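Local coordinates for pectate lyase (Erwinia chrysanthemi, PDB 1RU4), which cleaves the galacturonan backbone of pectate, a plant cell-wall polysaccharide, by beta-elimination, at residues 36-41 / 68-73; 288-293 / 346-351; 353-356 / 361-364. One frame throughout, in Å; residues are numbered along the deposited sequence.

Interaction 1 of 3, residues 36-41 / 68-73; sequences MSFSAA and NTITFN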
# COMPACT_ATOMS: atom_id res chain seq x y z
N MET A 36 -4.49 30.39 2.66
CA MET A 36 -4.23 30.57 1.23
C MET A 36 -4.69 29.31 0.50
O MET A 36 -5.03 28.30 1.13
CB MET A 36 -2.74 30.83 0.99
CG MET A 36 -1.81 29.67 1.33
SD MET A 36 -0.10 30.20 1.65
CE MET A 36 0.39 30.81 0.08
N SER A 37 -4.75 29.38 -0.83
CA SER A 37 -5.16 28.22 -1.63
C SER A 37 -4.03 27.21 -1.71
O SER A 37 -2.86 27.54 -1.47
CB SER A 37 -5.56 28.66 -3.04
OG SER A 37 -4.46 29.18 -3.75
N PHE A 38 -4.37 25.97 -2.07
CA PHE A 38 -3.36 24.92 -2.21
C PHE A 38 -2.35 25.29 -3.29
O PHE A 38 -1.15 25.11 -3.10
CB PHE A 38 -4.01 23.57 -2.53
CG PHE A 38 -3.04 22.42 -2.56
CD1 PHE A 38 -2.40 22.01 -1.39
CD2 PHE A 38 -2.75 21.76 -3.75
CE1 PHE A 38 -1.48 20.96 -1.41
CE2 PHE A 38 -1.84 20.71 -3.78
CZ PHE A 38 -1.20 20.31 -2.60
N SER A 39 -2.84 25.83 -4.41
CA SER A 39 -1.97 26.23 -5.51
C SER A 39 -0.99 27.34 -5.12
O SER A 39 0.17 27.31 -5.51
CB SER A 39 -2.80 26.66 -6.73
OG SER A 39 -3.66 27.74 -6.42
N ALA A 40 -1.46 28.30 -4.32
CA ALA A 40 -0.61 29.40 -3.87
C ALA A 40 0.50 28.88 -2.96
O ALA A 40 1.66 29.29 -3.08
CB ALA A 40 -1.44 30.45 -3.14
N ALA A 41 0.15 27.95 -2.07
CA ALA A 41 1.12 27.35 -1.17
C ALA A 41 2.16 26.54 -1.95
O ALA A 41 3.36 26.61 -1.65
CB ALA A 41 0.42 26.46 -0.15
N ASN A 68 -7.29 16.68 -14.93
CA ASN A 68 -7.23 17.73 -13.91
C ASN A 68 -6.17 17.46 -12.85
O ASN A 68 -6.25 17.95 -11.72
CB ASN A 68 -8.62 17.94 -13.28
CG ASN A 68 -9.15 16.69 -12.60
OD1 ASN A 68 -8.51 15.64 -12.61
ND2 ASN A 68 -10.33 16.80 -11.99
N THR A 69 -5.14 16.73 -13.27
CA THR A 69 -3.99 16.34 -12.45
C THR A 69 -3.27 17.50 -11.77
O THR A 69 -3.16 18.59 -12.34
CB THR A 69 -2.95 15.62 -13.35
OG1 THR A 69 -3.57 14.52 -14.02
CG2 THR A 69 -1.75 15.13 -12.54
N ILE A 70 -2.81 17.27 -10.54
CA ILE A 70 -1.94 18.22 -9.86
C ILE A 70 -0.53 17.63 -9.94
O ILE A 70 -0.29 16.51 -9.50
CB ILE A 70 -2.32 18.41 -8.37
CG1 ILE A 70 -3.72 19.01 -8.26
CG2 ILE A 70 -1.30 19.33 -7.69
CD1 ILE A 70 -4.21 19.17 -6.82
N THR A 71 0.39 18.38 -10.55
CA THR A 71 1.77 17.93 -10.71
C THR A 71 2.68 18.47 -9.61
O THR A 71 2.70 19.67 -9.33
CB THR A 71 2.34 18.34 -12.09
OG1 THR A 71 1.59 17.69 -13.12
CG2 THR A 71 3.81 17.94 -12.20
N PHE A 72 3.43 17.56 -8.99
CA PHE A 72 4.40 17.91 -7.97
C PHE A 72 5.79 17.77 -8.59
O PHE A 72 6.42 16.71 -8.51
CB PHE A 72 4.26 16.97 -6.76
CG PHE A 72 2.93 17.10 -6.05
CD1 PHE A 72 1.78 16.55 -6.60
CD2 PHE A 72 2.84 17.78 -4.84
CE1 PHE A 72 0.55 16.68 -5.96
CE2 PHE A 72 1.61 17.92 -4.19
CZ PHE A 72 0.46 17.37 -4.75
N ASN A 73 6.26 18.84 -9.23
CA ASN A 73 7.54 18.81 -9.92
C ASN A 73 8.69 19.45 -9.16
O ASN A 73 9.86 19.20 -9.47
CB ASN A 73 7.42 19.44 -11.31
CG ASN A 73 7.10 20.91 -11.26
OD1 ASN A 73 6.16 21.33 -10.59
ND2 ASN A 73 7.90 21.71 -11.97

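Interaction 2 of 3, residues 288-293 / 346-351; sequences TSYKNG and LDTSLA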
# COMPACT_ATOMS: atom_id res chain seq x y z
N THR A 288 0.83 -14.86 6.86
CA THR A 288 -0.40 -15.61 7.09
C THR A 288 -1.33 -15.42 5.90
O THR A 288 -1.55 -14.29 5.46
CB THR A 288 -1.11 -15.14 8.39
OG1 THR A 288 -0.28 -15.44 9.52
CG2 THR A 288 -2.46 -15.84 8.56
N SER A 289 -1.82 -16.53 5.36
CA SER A 289 -2.72 -16.49 4.21
C SER A 289 -3.95 -17.36 4.52
O SER A 289 -3.81 -18.52 4.89
CB SER A 289 -2.00 -17.01 2.97
OG SER A 289 -2.74 -16.72 1.80
N TYR A 290 -5.14 -16.78 4.34
CA TYR A 290 -6.40 -17.42 4.74
C TYR A 290 -7.52 -17.30 3.71
O TYR A 290 -7.80 -16.22 3.20
CB TYR A 290 -6.87 -16.82 6.08
CG TYR A 290 -8.26 -17.22 6.54
CD1 TYR A 290 -8.52 -18.51 6.99
CD2 TYR A 290 -9.31 -16.30 6.55
CE1 TYR A 290 -9.78 -18.88 7.46
CE2 TYR A 290 -10.58 -16.65 7.02
CZ TYR A 290 -10.80 -17.94 7.47
OH TYR A 290 -12.05 -18.31 7.95
N LYS A 291 -8.14 -18.44 3.41
CA LYS A 291 -9.34 -18.50 2.57
C LYS A 291 -9.30 -17.66 1.29
O LYS A 291 -10.20 -16.86 1.02
CB LYS A 291 -10.57 -18.17 3.42
CG LYS A 291 -11.89 -18.69 2.87
CD LYS A 291 -12.97 -18.76 3.96
CE LYS A 291 -12.65 -19.86 4.96
NZ LYS A 291 -13.74 -20.06 5.97
N ASN A 292 -8.21 -17.80 0.53
CA ASN A 292 -8.10 -17.19 -0.79
C ASN A 292 -8.45 -18.30 -1.79
O ASN A 292 -8.67 -19.44 -1.39
CB ASN A 292 -6.67 -16.73 -1.07
CG ASN A 292 -6.19 -15.66 -0.12
OD1 ASN A 292 -6.53 -14.48 -0.27
ND2 ASN A 292 -5.36 -16.05 0.84
N GLY A 293 -8.51 -17.96 -3.08
CA GLY A 293 -8.70 -18.99 -4.08
C GLY A 293 -7.57 -20.00 -3.97
O GLY A 293 -7.78 -21.21 -4.03
N LEU A 346 -11.25 -15.05 13.59
CA LEU A 346 -11.22 -15.14 12.13
C LEU A 346 -12.35 -14.26 11.57
O LEU A 346 -12.81 -14.45 10.44
CB LEU A 346 -11.37 -16.59 11.67
CG LEU A 346 -10.18 -17.50 11.98
CD1 LEU A 346 -10.49 -18.93 11.60
CD2 LEU A 346 -8.94 -17.01 11.24
N ASP A 347 -12.78 -13.29 12.38
CA ASP A 347 -13.80 -12.33 11.97
C ASP A 347 -13.13 -11.33 11.04
O ASP A 347 -12.50 -10.37 11.49
CB ASP A 347 -14.37 -11.61 13.21
CG ASP A 347 -15.37 -10.52 12.85
OD1 ASP A 347 -15.70 -10.33 11.66
OD2 ASP A 347 -15.83 -9.84 13.79
N THR A 348 -13.31 -11.53 9.74
CA THR A 348 -12.64 -10.71 8.74
C THR A 348 -13.09 -9.25 8.69
O THR A 348 -12.42 -8.43 8.05
CB THR A 348 -12.76 -11.32 7.32
OG1 THR A 348 -14.14 -11.41 6.94
CG2 THR A 348 -12.14 -12.71 7.29
N SER A 349 -14.18 -8.92 9.36
CA SER A 349 -14.65 -7.53 9.38
C SER A 349 -13.69 -6.63 10.15
O SER A 349 -13.71 -5.41 9.99
CB SER A 349 -16.06 -7.42 9.97
OG SER A 349 -16.05 -7.60 11.38
N LEU A 350 -12.84 -7.23 10.97
CA LEU A 350 -11.87 -6.48 11.76
C LEU A 350 -10.71 -5.92 10.94
O LEU A 350 -9.98 -5.06 11.42
CB LEU A 350 -11.31 -7.36 12.89
CG LEU A 350 -12.30 -7.83 13.96
CD1 LEU A 350 -11.63 -8.87 14.85
CD2 LEU A 350 -12.79 -6.65 14.78
N ALA A 351 -10.54 -6.39 9.71
CA ALA A 351 -9.41 -5.97 8.88
C ALA A 351 -9.40 -4.49 8.51
O ALA A 351 -8.33 -3.91 8.30
CB ALA A 351 -9.34 -6.83 7.62
O HOH W 1 -13.71 -16.39 8.76

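Interaction 3 of 3, residues 353-356 / 361-364; sequences VSRD and LPET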
# COMPACT_ATOMS: atom_id res chain seq x y z
N VAL A 353 -10.89 -1.95 10.40
CA VAL A 353 -11.12 -1.07 11.53
C VAL A 353 -10.16 0.11 11.42
O VAL A 353 -9.08 -0.00 10.83
CB VAL A 353 -10.96 -1.80 12.89
CG1 VAL A 353 -12.16 -2.70 13.15
CG2 VAL A 353 -9.72 -2.63 12.89
N SER A 354 -10.56 1.26 11.95
CA SER A 354 -9.79 2.49 11.82
C SER A 354 -8.38 2.44 12.42
O SER A 354 -8.16 1.91 13.51
CB SER A 354 -10.56 3.66 12.45
OG SER A 354 -9.88 4.89 12.25
N ARG A 355 -7.43 3.00 11.67
CA ARG A 355 -6.06 3.19 12.16
C ARG A 355 -6.10 4.27 13.23
O ARG A 355 -7.08 5.01 13.33
CB ARG A 355 -5.16 3.69 11.03
CG ARG A 355 -4.93 2.73 9.88
CD ARG A 355 -4.21 3.44 8.74
NE ARG A 355 -3.88 2.54 7.64
CZ ARG A 355 -2.81 1.75 7.61
NH1 ARG A 355 -1.95 1.75 8.63
NH2 ARG A 355 -2.58 0.97 6.56
N ASP A 356 -5.03 4.37 14.02
CA ASP A 356 -4.88 5.50 14.94
C ASP A 356 -4.76 6.73 14.04
O ASP A 356 -4.45 6.60 12.85
CB ASP A 356 -3.58 5.38 15.74
CG ASP A 356 -3.61 4.27 16.78
OD1 ASP A 356 -2.63 4.19 17.55
OD2 ASP A 356 -4.58 3.48 16.83
N LEU A 361 -1.66 0.84 12.54
CA LEU A 361 -2.67 -0.19 12.29
C LEU A 361 -3.42 -0.52 13.57
O LEU A 361 -2.85 -0.50 14.67
CB LEU A 361 -2.02 -1.46 11.74
CG LEU A 361 -1.57 -1.45 10.27
CD1 LEU A 361 -0.70 -2.65 9.99
CD2 LEU A 361 -2.78 -1.44 9.35
N PRO A 362 -4.73 -0.81 13.46
CA PRO A 362 -5.52 -1.15 14.64
C PRO A 362 -5.06 -2.48 15.22
O PRO A 362 -4.66 -3.39 14.49
CB PRO A 362 -6.94 -1.23 14.09
CG PRO A 362 -6.71 -1.69 12.68
CD PRO A 362 -5.55 -0.85 12.24
N GLU A 363 -5.09 -2.57 16.55
CA GLU A 363 -4.71 -3.79 17.24
C GLU A 363 -5.98 -4.59 17.49
O GLU A 363 -6.80 -4.23 18.34
CB GLU A 363 -4.03 -3.43 18.56
CG GLU A 363 -3.34 -4.57 19.26
CD GLU A 363 -2.51 -4.10 20.44
OE1 GLU A 363 -3.09 -3.83 21.51
OE2 GLU A 363 -1.27 -3.98 20.29
N THR A 364 -6.18 -5.64 16.69
CA THR A 364 -7.37 -6.49 16.82
C THR A 364 -6.95 -7.94 17.02
O THR A 364 -5.76 -8.26 16.98
CB THR A 364 -8.28 -6.41 15.57
OG1 THR A 364 -7.71 -7.18 14.51
CG2 THR A 364 -8.44 -4.97 15.11
O HOH W 2 -3.49 0.77 17.11

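Interaction 1 of 3, residues 36-41 / 68-73
F38 lays the CE2-CZ side of its ring across the ends of I70 and F72. Its CG stands anti to the backbone N (chi1 -175°), which carries the ring off the first turn of helix 38-44 toward strand 70-72. The F72 ring arrives at the rim of F38, close to the plane of that ring, with F72 CZ 4.0 Å from F38 CZ, and the two side chains cross at about a right angle. Two residues earlier on the strand, I70 meets F38 CE2 with two branches, CD1 and CG2, each 4.2 Å from it, CD1 coming in obliquely to the ring. No hydrogen bond links the segments, so the contact is purely apolar. It lies near the N-terminal end of the right-handed parallel beta-helix, where helix 38-44 packs beside the first coils and strand 70-72 forms the outermost strand of a five-stranded parallel sheet. The F38 ring also rests on I51 and L53 and meets F94 edge-to-face, while F72 is buried edge-to-face with W117 and F119. At the helix start S37 occupies the N-cap position; its OG shares a hydrogen bond of 3.1 Å with S39 OG, and A41 N bonds to S37 O.

Interaction 2 of 3, residues 288-293 / 346-351
Y290, the last residue of strand 288-290, and L346, in the loop 346-351, have their CA atoms 9.1 Å apart, and no direct hydrogen bond joins the two backbones. Side chains span the interval. The Y290 ring stands out from the strand with CG anti to the backbone N (chi1 172°), and L346 lies over one of its faces: L346 CD2 sits 4.2 Å above the ring plane, over the centre, and L346 CD1 comes 4.0 Å from Y290 OH. T348 arrives at the rim instead, its CG2 near the ring plane and 4.2 Å from Y290 CE2. The face turned away from L346 is lined by K291 CB. K291 has left-handed backbone torsions (phi 45°, psi 49°), and its largely extended chain, bent once at chi3, runs alongside the tyrosine ring until K291 NZ donates to Y290 OH over 3.1 Å. The same hydroxyl is 2.7 Å from a water, which in turn donates to L346 O at 2.7 Å. Ammonium and water thus hold the polar tip of an otherwise apolar ring, and the water bridges the two segments. Within 346-351, D347 OD1 accepts from S349 N, forming an Asx turn, and from S349 OG at 2.8 Å, both reaching it from one face of the carboxylate; this turn opens the 3-10 segment 348-350. In the parallel beta-helix, strand 288-290 pairs with strands 264-266 and 308-316, and Y290 also touches F266 and L316 on them. The loop runs over the outside of these coils, T348 and A351 on F266 of strand 264-266, A351 also on W226 and F228 of strand 226-228.

Interaction 3 of 3, residues 353-356 / 361-364
R355 and L361 bring their CA atoms within 4.8 Å of each other where the chain doubles back in an irregular loop, part of the C-terminal region that folds over the outside of the parallel beta-helix. Packing against a charged group comes first. The two side chains lie side by side and point the same way; R355 is extended from CG to NE and then turns its guanidinium (chi4 -83°), presenting a face to the leucine methyl. L361 CD2 sits over that face, 3.4 Å from R355 NH1. The polar rim is engaged elsewhere: NH1 bonds to G359 O, and NH2 makes a salt bridge with D169 and a hydrogen bond to G200 O, tying the loop to the coils beneath. The ring of P362 forms the apolar part. It meets V353 through CB and CG and the stem of R355 through CD, with R355 CG 4.3 Å from P362 CD. V353 CG2 is modelled too close to P362 for its position to be trusted, so its contact with T364 CG2 is doubtful as well. Separately, P362 CB approaches a carbonyl oxygen, S354 O, at 3.4 Å. R202 of strand 202-204 lies against R355, L361 and P362 and hydrogen-bonds to V353 O. Direct hydrogen bonds between the segments are absent; a water takes their place, donating to D356 OD2 at 2.9 Å and to L361 O at 2.8 Å. Inside 353-356, the hydroxyl of S354 reaches the carbonyl oxygen of the following residue: S354 OG donates to R355 O over 3.0 Å, in the carbonyl plane and on a lone pair, at a C=O...donor angle of 133°.

The three contacts come one after another along the chain without overlapping. Interaction 1 lies near the N-terminal end of the beta-helix; interaction 2 joins a late coil to the C-terminal region, on the opposite side of the chain's centre, with about 39 Å between the two contact centres. Interaction 3 belongs wholly to that C-terminal region, its centre about 31 Å from that of interaction 1 but only about 16 Å from that of interaction 2, which it touches where L350 CB packs 4.0 Å from T364 OG1. The chain leaving the last coils therefore returns along the outside of the solenoid, meeting strand 288-290, then strand 226-228 through A351, then R202 of strand 202-204.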